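Local coordinates for protein ArtJ (Geobacillus stearothermophilus, PDB 2PVU) that binds arginine, lysine and histidine and probably delivers them to its cognate ATP-binding cassette transporter, Art(MP)2, at residues 44-49 with 82-87; 90-95 with 104-109; 252-257 with 265-270; 64-69 with 258-263. One frame throughout, in Å; residues are numbered along the deposited sequence.

Contact 1: 44-49 with 82-87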
loop_
_atom_site.group_PDB
_atom_site.type_symbol
_atom_site.label_atom_id
_atom_site.label_comp_id
_atom_site.label_asym_id
_atom_site.label_seq_id
_atom_site.Cartn_x
_atom_site.Cartn_y
_atom_site.Cartn_z
ATOM N N VAL A 44 -2.250 -19.486 -9.203
ATOM C CA VAL A 44 -2.875 -18.185 -9.074
ATOM C C VAL A 44 -1.840 -17.104 -9.423
ATOM O O VAL A 44 -0.702 -17.136 -8.938
ATOM C CB VAL A 44 -3.379 -17.936 -7.622
ATOM C CG1 VAL A 44 -4.003 -16.539 -7.524
ATOM C CG2 VAL A 44 -4.374 -19.027 -7.249
ATOM N N VAL A 45 -2.243 -16.151 -10.259
ATOM C CA VAL A 45 -1.347 -15.084 -10.664
ATOM C C VAL A 45 -1.634 -13.898 -9.772
ATOM O O VAL A 45 -2.728 -13.284 -9.857
ATOM C CB VAL A 45 -1.540 -14.695 -12.151
ATOM C CG1 VAL A 45 -0.605 -13.553 -12.549
ATOM C CG2 VAL A 45 -1.305 -15.930 -13.036
ATOM N N VAL A 46 -0.637 -13.520 -8.965
ATOM C CA VAL A 46 -0.835 -12.424 -8.014
ATOM C C VAL A 46 0.035 -11.236 -8.445
ATOM O O VAL A 46 1.227 -11.402 -8.624
ATOM C CB VAL A 46 -0.447 -12.825 -6.544
ATOM C CG1 VAL A 46 -0.848 -11.683 -5.567
ATOM C CG2 VAL A 46 -1.086 -14.140 -6.119
ATOM N N GLY A 47 -0.573 -10.071 -8.672
ATOM C CA GLY A 47 0.198 -8.867 -9.037
ATOM C C GLY A 47 0.480 -7.932 -7.884
ATOM O O GLY A 47 -0.258 -7.889 -6.889
ATOM N N THR A 48 1.529 -7.121 -8.046
ATOM C CA THR A 48 1.932 -6.136 -7.041
ATOM C C THR A 48 2.754 -5.037 -7.710
ATOM O O THR A 48 3.214 -5.187 -8.861
ATOM C CB THR A 48 2.743 -6.796 -5.890
ATOM O OG1 THR A 48 2.820 -5.911 -4.750
ATOM C CG2 THR A 48 4.184 -7.209 -6.338
ATOM N N ASP A 49 2.897 -3.923 -6.983
ATOM C CA ASP A 49 3.745 -2.777 -7.403
ATOM C C ASP A 49 4.912 -2.804 -6.456
ATOM O O ASP A 49 4.815 -2.198 -5.374
ATOM C CB ASP A 49 2.934 -1.468 -7.269
ATOM C CG ASP A 49 3.802 -0.212 -7.333
ATOM O OD1 ASP A 49 4.810 -0.262 -8.098
ATOM O OD2 ASP A 49 3.485 0.784 -6.633
ATOM N N TYR A 82 0.731 -20.369 -6.249
ATOM C CA TYR A 82 0.701 -19.003 -6.756
ATOM C C TYR A 82 2.076 -18.513 -7.227
ATOM O O TYR A 82 3.141 -19.142 -6.946
ATOM C CB TYR A 82 0.112 -18.037 -5.685
ATOM C CG TYR A 82 1.118 -17.672 -4.633
ATOM C CD1 TYR A 82 1.813 -16.460 -4.689
ATOM C CD2 TYR A 82 1.411 -18.564 -3.586
ATOM C CE1 TYR A 82 2.775 -16.149 -3.726
ATOM C CE2 TYR A 82 2.359 -18.253 -2.611
ATOM C CZ TYR A 82 3.038 -17.051 -2.699
ATOM O OH TYR A 82 4.002 -16.740 -1.765
ATOM N N GLU A 83 2.035 -17.420 -7.982
ATOM C CA GLU A 83 3.218 -16.712 -8.463
ATOM C C GLU A 83 2.961 -15.262 -8.141
ATOM O O GLU A 83 1.831 -14.768 -8.322
ATOM C CB GLU A 83 3.328 -16.826 -9.979
ATOM C CG GLU A 83 3.629 -18.240 -10.483
ATOM C CD GLU A 83 3.697 -18.308 -12.011
ATOM O OE1 GLU A 83 3.825 -17.222 -12.620
ATOM O OE2 GLU A 83 3.609 -19.431 -12.586
ATOM N N LEU A 84 3.995 -14.574 -7.661
ATOM C CA LEU A 84 3.885 -13.138 -7.383
ATOM C C LEU A 84 4.700 -12.354 -8.424
ATOM O O LEU A 84 5.882 -12.639 -8.619
ATOM C CB LEU A 84 4.355 -12.810 -5.956
ATOM C CG LEU A 84 4.370 -11.325 -5.625
ATOM C CD1 LEU A 84 2.909 -10.719 -5.672
ATOM C CD2 LEU A 84 5.012 -11.143 -4.266
ATOM N N LYS A 85 4.044 -11.423 -9.109
ATOM C CA LYS A 85 4.658 -10.673 -10.215
ATOM C C LYS A 85 4.645 -9.166 -9.967
ATOM O O LYS A 85 3.597 -8.589 -9.617
ATOM C CB LYS A 85 3.945 -10.995 -11.529
ATOM C CG LYS A 85 4.383 -12.392 -12.108
ATOM C CD LYS A 85 3.505 -12.858 -13.240
ATOM C CE LYS A 85 4.278 -13.732 -14.240
ATOM N NZ LYS A 85 5.003 -14.907 -13.605
ATOM N N ASN A 86 5.794 -8.510 -10.192
ATOM C CA ASN A 86 5.823 -7.057 -10.066
ATOM C C ASN A 86 5.351 -6.458 -11.371
ATOM O O ASN A 86 6.123 -6.350 -12.353
ATOM C CB ASN A 86 7.233 -6.578 -9.696
ATOM C CG ASN A 86 7.366 -5.061 -9.656
ATOM O OD1 ASN A 86 6.410 -4.338 -9.407
ATOM N ND2 ASN A 86 8.582 -4.573 -9.933
ATOM N N ILE A 87 4.089 -6.081 -11.421
ATOM C CA ILE A 87 3.575 -5.535 -12.656
ATOM C C ILE A 87 3.365 -4.042 -12.675
ATOM O O ILE A 87 3.101 -3.467 -13.754
ATOM C CB ILE A 87 2.324 -6.269 -13.152
ATOM C CG1 ILE A 87 1.251 -6.289 -12.076
ATOM C CG2 ILE A 87 2.725 -7.696 -13.614
ATOM C CD1 ILE A 87 -0.113 -6.824 -12.596
HETATM O O HOH W 1 6.716 -1.516 -9.546
#
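Leu84 and Val46 mesh across two parallel strands, 44-48 and 82-86, and show how a sheet face is built from interlocking bumps. One branch of Leu84, CD1, is the bump: it settles between Val46 and Thr48, 3.9 Å from Val46 CG1 and 3.8 Å from Thr48 CG2. A chi1 of 176°, turning CG opposite the backbone N, leans the isobutyl group over the neighbouring strand. Further back, Val46 CG2 lies 4.0 Å from Tyr82 CD1, while the phenol runs off and Tyr82 OH is hydrogen-bonded to Asp72 OD1. Leu71 and Met75 of helix 66-78 cover this side. On the face bearing Val45, Glu83 and Lys85, the hollow is at Gly47: Ile87 CD1 reaches to 4.1 Å from Gly47 CA, and a side chain there would collide with it. Five backbone bonds knit the segments. A water bridges Asp49 OD1 and Asn86 OD1; the latter also accepts from Ala50 N, and Asp49 OD2 is hydrogen-bonded to Gln153. Joined through helix 66-78, the strands form the beta-alpha-beta crossover of the periplasmic-binding-protein fold, and the C-terminal end of strand 44-48 leads to Asp49 of the lysine pocket.

Contact 2: 90-95 with 104-109. With LYS (lysine), chain E.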
loop_
_atom_site.group_PDB
_atom_site.type_symbol
_atom_site.label_atom_id
_atom_site.label_comp_id
_atom_site.label_asym_id
_atom_site.label_seq_id
_atom_site.Cartn_x
_atom_site.Cartn_y
_atom_site.Cartn_z
ATOM N N ASP A 90 -0.532 1.005 -11.993
ATOM C CA ASP A 90 -1.654 1.188 -12.903
ATOM C C ASP A 90 -1.938 -0.100 -13.722
ATOM O O ASP A 90 -3.113 -0.494 -13.912
ATOM C CB ASP A 90 -1.480 2.447 -13.757
ATOM C CG ASP A 90 -1.736 3.718 -12.929
ATOM O OD1 ASP A 90 -2.890 3.933 -12.484
ATOM O OD2 ASP A 90 -0.790 4.480 -12.688
ATOM N N PRO A 91 -0.874 -0.771 -14.192
ATOM C CA PRO A 91 -1.095 -2.094 -14.807
ATOM C C PRO A 91 -1.794 -3.091 -13.936
ATOM O O PRO A 91 -2.547 -3.905 -14.474
ATOM C CB PRO A 91 0.316 -2.585 -15.123
ATOM C CG PRO A 91 1.061 -1.236 -15.458
ATOM C CD PRO A 91 0.530 -0.332 -14.325
ATOM N N LEU A 92 -1.542 -3.053 -12.624
ATOM C CA LEU A 92 -2.163 -4.016 -11.685
ATOM C C LEU A 92 -3.692 -3.893 -11.780
ATOM O O LEU A 92 -4.416 -4.905 -11.905
ATOM C CB LEU A 92 -1.655 -3.795 -10.258
ATOM C CG LEU A 92 -2.405 -4.545 -9.136
ATOM C CD1 LEU A 92 -2.380 -6.054 -9.432
ATOM C CD2 LEU A 92 -1.781 -4.206 -7.773
ATOM N N PHE A 93 -4.182 -2.660 -11.770
ATOM C CA PHE A 93 -5.627 -2.446 -11.804
ATOM C C PHE A 93 -6.222 -2.779 -13.159
ATOM O O PHE A 93 -7.322 -3.343 -13.242
ATOM C CB PHE A 93 -5.989 -1.028 -11.335
ATOM C CG PHE A 93 -5.815 -0.862 -9.843
ATOM C CD1 PHE A 93 -6.880 -1.067 -8.968
ATOM C CD2 PHE A 93 -4.557 -0.597 -9.322
ATOM C CE1 PHE A 93 -6.693 -0.963 -7.594
ATOM C CE2 PHE A 93 -4.349 -0.501 -7.954
ATOM C CZ PHE A 93 -5.418 -0.689 -7.081
ATOM N N ALA A 94 -5.496 -2.447 -14.217
ATOM C CA ALA A 94 -5.910 -2.815 -15.560
ATOM C C ALA A 94 -6.012 -4.326 -15.734
ATOM O O ALA A 94 -6.975 -4.801 -16.331
ATOM C CB ALA A 94 -4.960 -2.223 -16.604
ATOM N N SER A 95 -5.033 -5.063 -15.190
ATOM C CA SER A 95 -4.932 -6.517 -15.290
ATOM C C SER A 95 -5.938 -7.258 -14.414
ATOM O O SER A 95 -6.336 -8.372 -14.745
ATOM C CB SER A 95 -3.519 -6.946 -14.875
ATOM O OG SER A 95 -2.628 -6.644 -15.939
ATOM N N GLY A 104 -4.442 -9.384 -6.245
ATOM C CA GLY A 104 -3.387 -8.416 -5.996
ATOM C C GLY A 104 -3.136 -8.251 -4.514
ATOM O O GLY A 104 -4.049 -8.403 -3.693
ATOM N N ILE A 105 -1.903 -7.913 -4.165
ATOM C CA ILE A 105 -1.580 -7.455 -2.797
ATOM C C ILE A 105 -0.505 -6.395 -2.991
ATOM O O ILE A 105 0.466 -6.627 -3.711
ATOM C CB ILE A 105 -1.148 -8.614 -1.791
ATOM C CG1 ILE A 105 -1.160 -8.104 -0.325
ATOM C CG2 ILE A 105 0.167 -9.235 -2.170
ATOM C CD1 ILE A 105 -0.749 -9.121 0.702
ATOM N N SER A 106 -0.743 -5.191 -2.460
ATOM C CA SER A 106 0.133 -4.057 -2.834
ATOM C C SER A 106 -0.179 -2.819 -1.964
ATOM O O SER A 106 -0.229 -1.695 -2.511
ATOM C CB SER A 106 -0.059 -3.737 -4.336
ATOM O OG SER A 106 1.003 -2.980 -4.926
ATOM N N GLY A 107 -0.410 -3.025 -0.659
ATOM C CA GLY A 107 -0.677 -1.897 0.276
ATOM C C GLY A 107 -1.939 -1.182 -0.205
ATOM O O GLY A 107 -2.032 0.024 -0.128
ATOM N N ILE A 108 -2.915 -1.945 -0.669
ATOM C CA ILE A 108 -4.159 -1.364 -1.293
ATOM C C ILE A 108 -5.268 -1.076 -0.319
ATOM O O ILE A 108 -5.842 -2.004 0.261
ATOM C CB ILE A 108 -4.756 -2.310 -2.378
ATOM C CG1 ILE A 108 -3.645 -2.705 -3.364
ATOM C CG2 ILE A 108 -5.968 -1.562 -3.114
ATOM C CD1 ILE A 108 -3.998 -3.995 -4.230
ATOM N N THR A 109 -5.624 0.195 -0.196
ATOM C CA THR A 109 -6.725 0.597 0.680
ATOM C C THR A 109 -8.051 0.130 0.111
ATOM O O THR A 109 -8.344 0.305 -1.071
ATOM C CB THR A 109 -6.737 2.117 0.877
ATOM O OG1 THR A 109 -5.488 2.535 1.463
ATOM C CG2 THR A 109 -7.896 2.563 1.767
HETATM N N LYS E . -2.880 2.615 0.246
HETATM C CA LYS E . -2.898 3.656 -0.835
HETATM C C LYS E . -3.922 3.257 -1.906
HETATM O O LYS E . -4.199 4.027 -2.814
HETATM C CB LYS E . -1.520 3.775 -1.478
HETATM C CG LYS E . -1.047 2.431 -2.086
HETATM C CD LYS E . 0.062 2.648 -3.137
HETATM C CE LYS E . 0.849 1.358 -3.317
HETATM N NZ LYS E . 1.847 1.474 -4.510
HETATM O OXT LYS E . -4.477 2.136 -1.885
#
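The lysine pocket of this family 3 solute-binding protein is lined in part by the loop after strand 103-104, and Leu92 and Phe93 of helix 89-98 pack against the back of that loop. Leu92 divides its two methyls: CD1 faces Gly104 CA at 4.3 Å, and CD2 lies against Ser106 CB at 3.9 Å, with Ile108 CD1 slightly farther off. A side chain at Gly104 would crowd that first methyl. The neighbouring Phe93 meets Ile108 at the rim of its ring, CZ standing 4.1 Å from Ile108 CG2, near the ring plane; the two side chains run past each other in opposite senses. Ile108 thus turns both its branches to the helix, CG2 to the phenylalanine and CD1 to the leucine. In this periplasmic-binding-protein fold, Ile229 of strand 224-231 also touches Phe93 and Ile108, while the polar backbone of the same loop is presented to the ligand. There the alpha-amino N of the bound lysine donates to Gly107 O at 2.8 Å and to Thr109 OG1 at 2.9 Å. Its carboxylate OXT accepts a nearly straight bond from Thr109 N (2.8 Å, 169° at the hydrogen). Gly107 has positive phi, and its N is held by Asp67, a second-shell carboxylate. Ser106 OG accepts from Asp49 N, and Arg114 and Asp196 are further partners of the ligand.

Contact 3: 252-257 with 265-270. With SO4 (sulfate ion), chain C; SO4 (sulfate ion), chain B.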
loop_
_atom_site.group_PDB
_atom_site.type_symbol
_atom_site.label_atom_id
_atom_site.label_comp_id
_atom_site.label_asym_id
_atom_site.label_seq_id
_atom_site.Cartn_x
_atom_site.Cartn_y
_atom_site.Cartn_z
ATOM N N LYS A 252 0.805 -16.349 13.299
ATOM C CA LYS A 252 1.714 -16.157 12.156
ATOM C C LYS A 252 1.653 -14.717 11.698
ATOM O O LYS A 252 2.675 -14.138 11.342
ATOM C CB LYS A 252 1.366 -17.135 11.014
ATOM C CG LYS A 252 2.261 -16.997 9.756
ATOM C CD LYS A 252 3.644 -17.611 10.019
ATOM C CE LYS A 252 4.593 -17.350 8.844
ATOM N NZ LYS A 252 5.912 -18.000 9.095
ATOM N N TYR A 253 0.450 -14.137 11.689
ATOM C CA TYR A 253 0.328 -12.716 11.335
ATOM C C TYR A 253 1.204 -11.885 12.270
ATOM O O TYR A 253 1.984 -11.037 11.809
ATOM C CB TYR A 253 -1.122 -12.231 11.453
ATOM C CG TYR A 253 -1.282 -10.751 11.128
ATOM C CD1 TYR A 253 -1.715 -10.344 9.862
ATOM C CD2 TYR A 253 -1.024 -9.758 12.087
ATOM C CE1 TYR A 253 -1.908 -8.983 9.561
ATOM C CE2 TYR A 253 -1.195 -8.380 11.777
ATOM C CZ TYR A 253 -1.641 -8.006 10.521
ATOM O OH TYR A 253 -1.797 -6.658 10.196
ATOM N N THR A 254 1.098 -12.097 13.574
ATOM C CA THR A 254 1.957 -11.294 14.453
ATOM C C THR A 254 3.455 -11.537 14.338
ATOM O O THR A 254 4.224 -10.575 14.496
ATOM C CB THR A 254 1.450 -11.078 15.893
ATOM O OG1 THR A 254 2.391 -11.544 16.887
ATOM C CG2 THR A 254 0.094 -11.561 16.071
ATOM N N GLU A 255 3.869 -12.775 14.042
ATOM C CA GLU A 255 5.297 -13.049 13.755
ATOM C C GLU A 255 5.775 -12.213 12.561
ATOM O O GLU A 255 6.826 -11.567 12.642
ATOM C CB GLU A 255 5.581 -14.526 13.469
ATOM C CG GLU A 255 5.316 -15.510 14.591
ATOM C CD GLU A 255 5.306 -16.971 14.074
ATOM O OE1 GLU A 255 5.795 -17.210 12.922
ATOM O OE2 GLU A 255 4.807 -17.873 14.805
ATOM N N ILE A 256 5.012 -12.233 11.462
ATOM C CA ILE A 256 5.323 -11.433 10.269
ATOM C C ILE A 256 5.324 -9.932 10.600
ATOM O O ILE A 256 6.249 -9.207 10.215
ATOM C CB ILE A 256 4.345 -11.712 9.109
ATOM C CG1 ILE A 256 4.408 -13.200 8.728
ATOM C CG2 ILE A 256 4.737 -10.829 7.901
ATOM C CD1 ILE A 256 3.249 -13.678 7.818
ATOM N N TYR A 257 4.285 -9.474 11.299
ATOM C CA TYR A 257 4.186 -8.064 11.703
ATOM C C TYR A 257 5.407 -7.623 12.518
ATOM O O TYR A 257 5.987 -6.554 12.302
ATOM C CB TYR A 257 2.903 -7.812 12.509
ATOM C CG TYR A 257 2.686 -6.346 12.745
ATOM C CD1 TYR A 257 1.951 -5.562 11.820
ATOM C CD2 TYR A 257 3.250 -5.709 13.856
ATOM C CE1 TYR A 257 1.779 -4.192 12.045
ATOM C CE2 TYR A 257 3.108 -4.352 14.068
ATOM C CZ TYR A 257 2.349 -3.608 13.189
ATOM O OH TYR A 257 2.231 -2.261 13.454
ATOM N N PRO A 265 1.292 -6.046 16.785
ATOM C CA PRO A 265 0.171 -5.351 16.131
ATOM C C PRO A 265 -0.983 -5.156 17.119
ATOM O O PRO A 265 -0.990 -5.775 18.186
ATOM C CB PRO A 265 -0.267 -6.340 15.056
ATOM C CG PRO A 265 0.015 -7.693 15.704
ATOM C CD PRO A 265 1.382 -7.452 16.362
ATOM N N LYS A 266 -1.944 -4.308 16.764
ATOM C CA LYS A 266 -3.187 -4.217 17.535
ATOM C C LYS A 266 -4.247 -4.914 16.706
ATOM O O LYS A 266 -4.863 -4.299 15.821
ATOM C CB LYS A 266 -3.547 -2.756 17.828
ATOM C CG LYS A 266 -2.578 -2.133 18.876
ATOM C CD LYS A 266 -2.893 -0.675 19.142
ATOM C CE LYS A 266 -2.190 -0.145 20.378
ATOM N NZ LYS A 266 -2.395 1.330 20.393
ATOM N N LEU A 267 -4.399 -6.219 16.940
ATOM C CA LEU A 267 -5.295 -7.029 16.086
ATOM C C LEU A 267 -6.748 -6.567 16.148
ATOM O O LEU A 267 -7.513 -6.871 15.246
ATOM C CB LEU A 267 -5.183 -8.541 16.409
ATOM C CG LEU A 267 -3.797 -9.195 16.284
ATOM C CD1 LEU A 267 -3.790 -10.626 16.828
ATOM C CD2 LEU A 267 -3.300 -9.158 14.828
ATOM N N ASP A 268 -7.143 -5.863 17.221
ATOM C CA ASP A 268 -8.530 -5.371 17.288
ATOM C C ASP A 268 -8.856 -4.359 16.170
ATOM O O ASP A 268 -10.038 -4.104 15.903
ATOM C CB ASP A 268 -8.910 -4.816 18.682
ATOM C CG ASP A 268 -8.053 -3.616 19.132
ATOM O OD1 ASP A 268 -7.260 -3.065 18.335
ATOM O OD2 ASP A 268 -8.209 -3.231 20.324
ATOM N N ARG A 269 -7.823 -3.760 15.570
ATOM C CA ARG A 269 -7.967 -2.897 14.369
ATOM C C ARG A 269 -8.539 -3.658 13.158
ATOM O O ARG A 269 -9.160 -3.054 12.271
ATOM C CB ARG A 269 -6.601 -2.294 13.977
ATOM C CG ARG A 269 -6.115 -1.315 15.028
ATOM C CD ARG A 269 -4.780 -0.733 14.567
ATOM N NE ARG A 269 -4.278 0.265 15.509
ATOM C CZ ARG A 269 -3.181 0.967 15.279
ATOM N NH1 ARG A 269 -2.499 0.750 14.154
ATOM N NH2 ARG A 269 -2.774 1.878 16.149
ATOM N N LEU A 270 -8.345 -4.969 13.138
ATOM C CA LEU A 270 -8.792 -5.788 12.027
ATOM C C LEU A 270 -10.236 -6.265 12.147
ATOM O O LEU A 270 -10.729 -6.930 11.231
ATOM C CB LEU A 270 -7.854 -6.974 11.817
ATOM C CG LEU A 270 -6.385 -6.529 11.761
ATOM C CD1 LEU A 270 -5.438 -7.724 11.591
ATOM C CD2 LEU A 270 -6.190 -5.488 10.655
HETATM S S SO4 C . -1.922 -2.955 12.732
HETATM O O1 SO4 C . -0.624 -3.443 12.291
HETATM O O2 SO4 C . -2.097 -1.683 11.948
HETATM O O3 SO4 C . -1.816 -2.759 14.204
HETATM O O4 SO4 C . -2.949 -3.979 12.386
HETATM S S SO4 B . -5.276 2.485 18.550
HETATM O O1 SO4 B . -3.985 3.014 18.123
HETATM O O2 SO4 B . -6.301 3.525 18.496
HETATM O O3 SO4 B . -5.136 1.987 19.925
HETATM O O4 SO4 B . -5.664 1.412 17.629
#
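Tyr257 and Pro265 meet where the chain, leaving helix 252-261, doubles back so that Thr254 and Pro265 have their CA atoms 6.4 Å apart; no hydrogen bond crosses between 252-257 and 265-270. The proline is the centrepiece. Its CB sits over the face of the Tyr257 ring, 3.8 Å from the centroid and 12° off the normal, a CH-pi contact, while CD rests 3.7 Å from Thr254 CB. The same CB also touches the edge of Tyr253 at CE2. Both leucines approach Tyr253 from the same side of its ring: Leu270 CD1 over the face, and Leu267 CD2 nearer the rim, 3.6 Å from Tyr253 CD2. Tyr253 OH is hydrogen-bonded to the backbone carbonyl O of Tyr124. A leucine in place of Tyr257 would probably cost Pro265 the flat aromatic surface beneath its ring and leave a gap beside it. Beyond the proline, two sulfates, probably from the crystallisation liquor, gather basic groups: Arg269 NE and NH2 grip one in the guanidinium plane, and Lys266 NZ joins them, while Lys266 N donates to O3 of the other at 3.0 Å. The contact folds the C-terminal 3-10 segment 267-270 back onto helix 252-261, the last alpha helix of the chain.

Contact 4: 64-69 with 258-263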
loop_
_atom_site.group_PDB
_atom_site.type_symbol
_atom_site.label_atom_id
_atom_site.label_comp_id
_atom_site.label_asym_id
_atom_site.label_seq_id
_atom_site.Cartn_x
_atom_site.Cartn_y
_atom_site.Cartn_z
ATOM N N VAL A 64 10.394 -8.599 -1.909
ATOM C CA VAL A 64 10.342 -8.863 -0.449
ATOM C C VAL A 64 9.377 -7.893 0.230
ATOM O O VAL A 64 9.000 -6.874 -0.365
ATOM C CB VAL A 64 11.760 -8.762 0.196
ATOM C CG1 VAL A 64 12.692 -9.801 -0.423
ATOM C CG2 VAL A 64 12.346 -7.334 0.067
ATOM N N GLY A 65 8.990 -8.197 1.469
ATOM C CA GLY A 65 8.248 -7.242 2.254
ATOM C C GLY A 65 7.120 -7.865 3.053
ATOM O O GLY A 65 6.882 -9.115 2.997
ATOM N N PHE A 66 6.465 -7.013 3.834
ATOM C CA PHE A 66 5.397 -7.508 4.694
ATOM C C PHE A 66 4.265 -8.183 3.892
ATOM O O PHE A 66 3.764 -9.273 4.261
ATOM C CB PHE A 66 4.843 -6.355 5.533
ATOM C CG PHE A 66 3.625 -6.722 6.333
ATOM C CD1 PHE A 66 3.759 -7.246 7.603
ATOM C CD2 PHE A 66 2.325 -6.552 5.786
ATOM C CE1 PHE A 66 2.623 -7.638 8.386
ATOM C CE2 PHE A 66 1.164 -6.929 6.554
ATOM C CZ PHE A 66 1.309 -7.455 7.849
ATOM N N ASP A 67 3.836 -7.525 2.818
ATOM C CA ASP A 67 2.773 -8.085 1.991
ATOM C C ASP A 67 3.252 -9.391 1.380
ATOM O O ASP A 67 2.459 -10.310 1.205
ATOM C CB ASP A 67 2.380 -7.145 0.836
ATOM C CG ASP A 67 1.375 -6.084 1.232
ATOM O OD1 ASP A 67 0.735 -6.162 2.334
ATOM O OD2 ASP A 67 1.175 -5.181 0.362
ATOM N N VAL A 68 4.528 -9.471 1.008
ATOM C CA VAL A 68 5.083 -10.731 0.458
ATOM C C VAL A 68 4.977 -11.895 1.440
ATOM O O VAL A 68 4.532 -12.990 1.072
ATOM C CB VAL A 68 6.532 -10.569 -0.060
ATOM C CG1 VAL A 68 7.068 -11.887 -0.670
ATOM C CG2 VAL A 68 6.589 -9.399 -1.085
ATOM N N ASP A 69 5.400 -11.677 2.686
ATOM C CA ASP A 69 5.414 -12.744 3.680
ATOM C C ASP A 69 3.979 -13.095 4.052
ATOM O O ASP A 69 3.663 -14.252 4.279
ATOM C CB ASP A 69 6.162 -12.334 4.944
ATOM C CG ASP A 69 7.663 -12.221 4.733
ATOM O OD1 ASP A 69 8.172 -12.691 3.686
ATOM O OD2 ASP A 69 8.322 -11.665 5.640
ATOM N N LYS A 258 5.797 -8.445 13.484
ATOM C CA LYS A 258 6.949 -8.108 14.309
ATOM C C LYS A 258 8.264 -8.087 13.520
ATOM O O LYS A 258 9.156 -7.265 13.798
ATOM C CB LYS A 258 7.063 -9.086 15.460
ATOM C CG LYS A 258 5.960 -8.904 16.498
ATOM C CD LYS A 258 6.358 -9.536 17.821
ATOM C CE LYS A 258 6.162 -11.044 17.840
ATOM N NZ LYS A 258 6.516 -11.631 19.177
ATOM N N LYS A 259 8.404 -9.023 12.585
ATOM C CA LYS A 259 9.549 -9.041 11.665
ATOM C C LYS A 259 9.731 -7.672 11.035
ATOM O O LYS A 259 10.820 -7.104 11.078
ATOM C CB LYS A 259 9.357 -10.105 10.574
ATOM C CG LYS A 259 10.570 -10.296 9.670
ATOM C CD LYS A 259 10.249 -11.297 8.557
ATOM C CE LYS A 259 11.381 -11.340 7.547
ATOM N NZ LYS A 259 10.966 -12.064 6.303
ATOM N N TRP A 260 8.649 -7.114 10.504
ATOM C CA TRP A 260 8.736 -5.923 9.679
ATOM C C TRP A 260 8.667 -4.610 10.451
ATOM O O TRP A 260 9.229 -3.602 10.011
ATOM C CB TRP A 260 7.699 -5.992 8.545
ATOM C CG TRP A 260 8.118 -7.064 7.560
ATOM C CD1 TRP A 260 7.681 -8.359 7.512
ATOM C CD2 TRP A 260 9.107 -6.937 6.529
ATOM N NE1 TRP A 260 8.335 -9.047 6.510
ATOM C CE2 TRP A 260 9.212 -8.197 5.889
ATOM C CE3 TRP A 260 9.912 -5.872 6.071
ATOM C CZ2 TRP A 260 10.090 -8.430 4.799
ATOM C CZ3 TRP A 260 10.806 -6.115 4.990
ATOM C CH2 TRP A 260 10.875 -7.375 4.368
ATOM N N PHE A 261 8.015 -4.624 11.609
ATOM C CA PHE A 261 7.749 -3.391 12.341
ATOM C C PHE A 261 8.327 -3.333 13.740
ATOM O O PHE A 261 8.326 -2.273 14.353
ATOM C CB PHE A 261 6.245 -3.121 12.351
ATOM C CG PHE A 261 5.685 -2.971 10.987
ATOM C CD1 PHE A 261 5.944 -1.822 10.249
ATOM C CD2 PHE A 261 4.959 -4.010 10.386
ATOM C CE1 PHE A 261 5.472 -1.686 8.956
ATOM C CE2 PHE A 261 4.467 -3.871 9.083
ATOM C CZ PHE A 261 4.715 -2.707 8.371
ATOM N N GLY A 262 8.810 -4.467 14.239
ATOM C CA GLY A 262 9.525 -4.538 15.503
ATOM C C GLY A 262 8.685 -4.324 16.742
ATOM O O GLY A 262 9.206 -4.035 17.801
ATOM N N LYS A 263 7.373 -4.444 16.608
ATOM C CA LYS A 263 6.452 -4.255 17.728
ATOM C C LYS A 263 5.244 -5.151 17.488
ATOM O O LYS A 263 5.095 -5.680 16.393
ATOM C CB LYS A 263 6.019 -2.788 17.821
ATOM C CG LYS A 263 5.285 -2.249 16.580
ATOM C CD LYS A 263 5.065 -0.769 16.754
ATOM C CE LYS A 263 4.263 -0.199 15.606
ATOM N NZ LYS A 263 4.470 1.292 15.610
#
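Trp260 lies flat on the start of helix 66-78, joining the helix that follows the 57-59/62-64 hairpin to the chain's last helix, within the periplasmic-binding-protein fold. Gly65, at the N-cap position, puts CA over the indole's six-membered ring, 3.6 Å from the centroid, in a CH-pi contact; Phe66 CB makes a longer one with the five-membered ring. The Gly65 backbone has angles that a side chain would not tolerate. Phe66 also meets Phe261, CD1 to CE2, with ring planes at 57°. At the indole edge, Trp260 NE1 donates to Asp69 OD2 at 2.8 Å and 166°, the oxygen lying in the ring plane, though NE1 reaches it from above the carboxylate plane. The fully extended Lys259 chain (chi1 -173°) carries NZ to the syn side of the same Asp69 OD2, tilted somewhat out of the carboxylate plane, a salt bridge of 2.8 Å. A phenylalanine in place of Trp260 would probably leave Asp69 OD2 without the indole N-H, with Lys259 as its remaining partner across the contact, and Gly65 with less aromatic surface over it. One shell out, Phe125 meets Phe66 edge-to-face, Tyr57 touches the tryptophan, and the Ile256 side chain packs against both Asp69 and Phe66.

In the fold
From the N terminus, strand 44-48 enters first, and contact 1 closes the loop that runs through the 57-64 hairpin and helix 66-78 back to strand 82-86. Contact 2 then closes a short loop, from helix 89-98 to the pocket-lining 104-109. Contact 4 opens at 64-69, within the span of contact 1, and shuts only at 258-263; it therefore crosses contact 1 and encloses contact 2. Contact 3, near the C terminus, crosses contact 4 on helix 252-261. Contacts 1 and 2 meet through Thr48 and Ile105, contacts 1 and 4 through Leu84 and Val68, and Phe66 of contact 4 bears on Tyr257 of contact 3. Sheet, ligand loop and C-terminal helix are thus tied together.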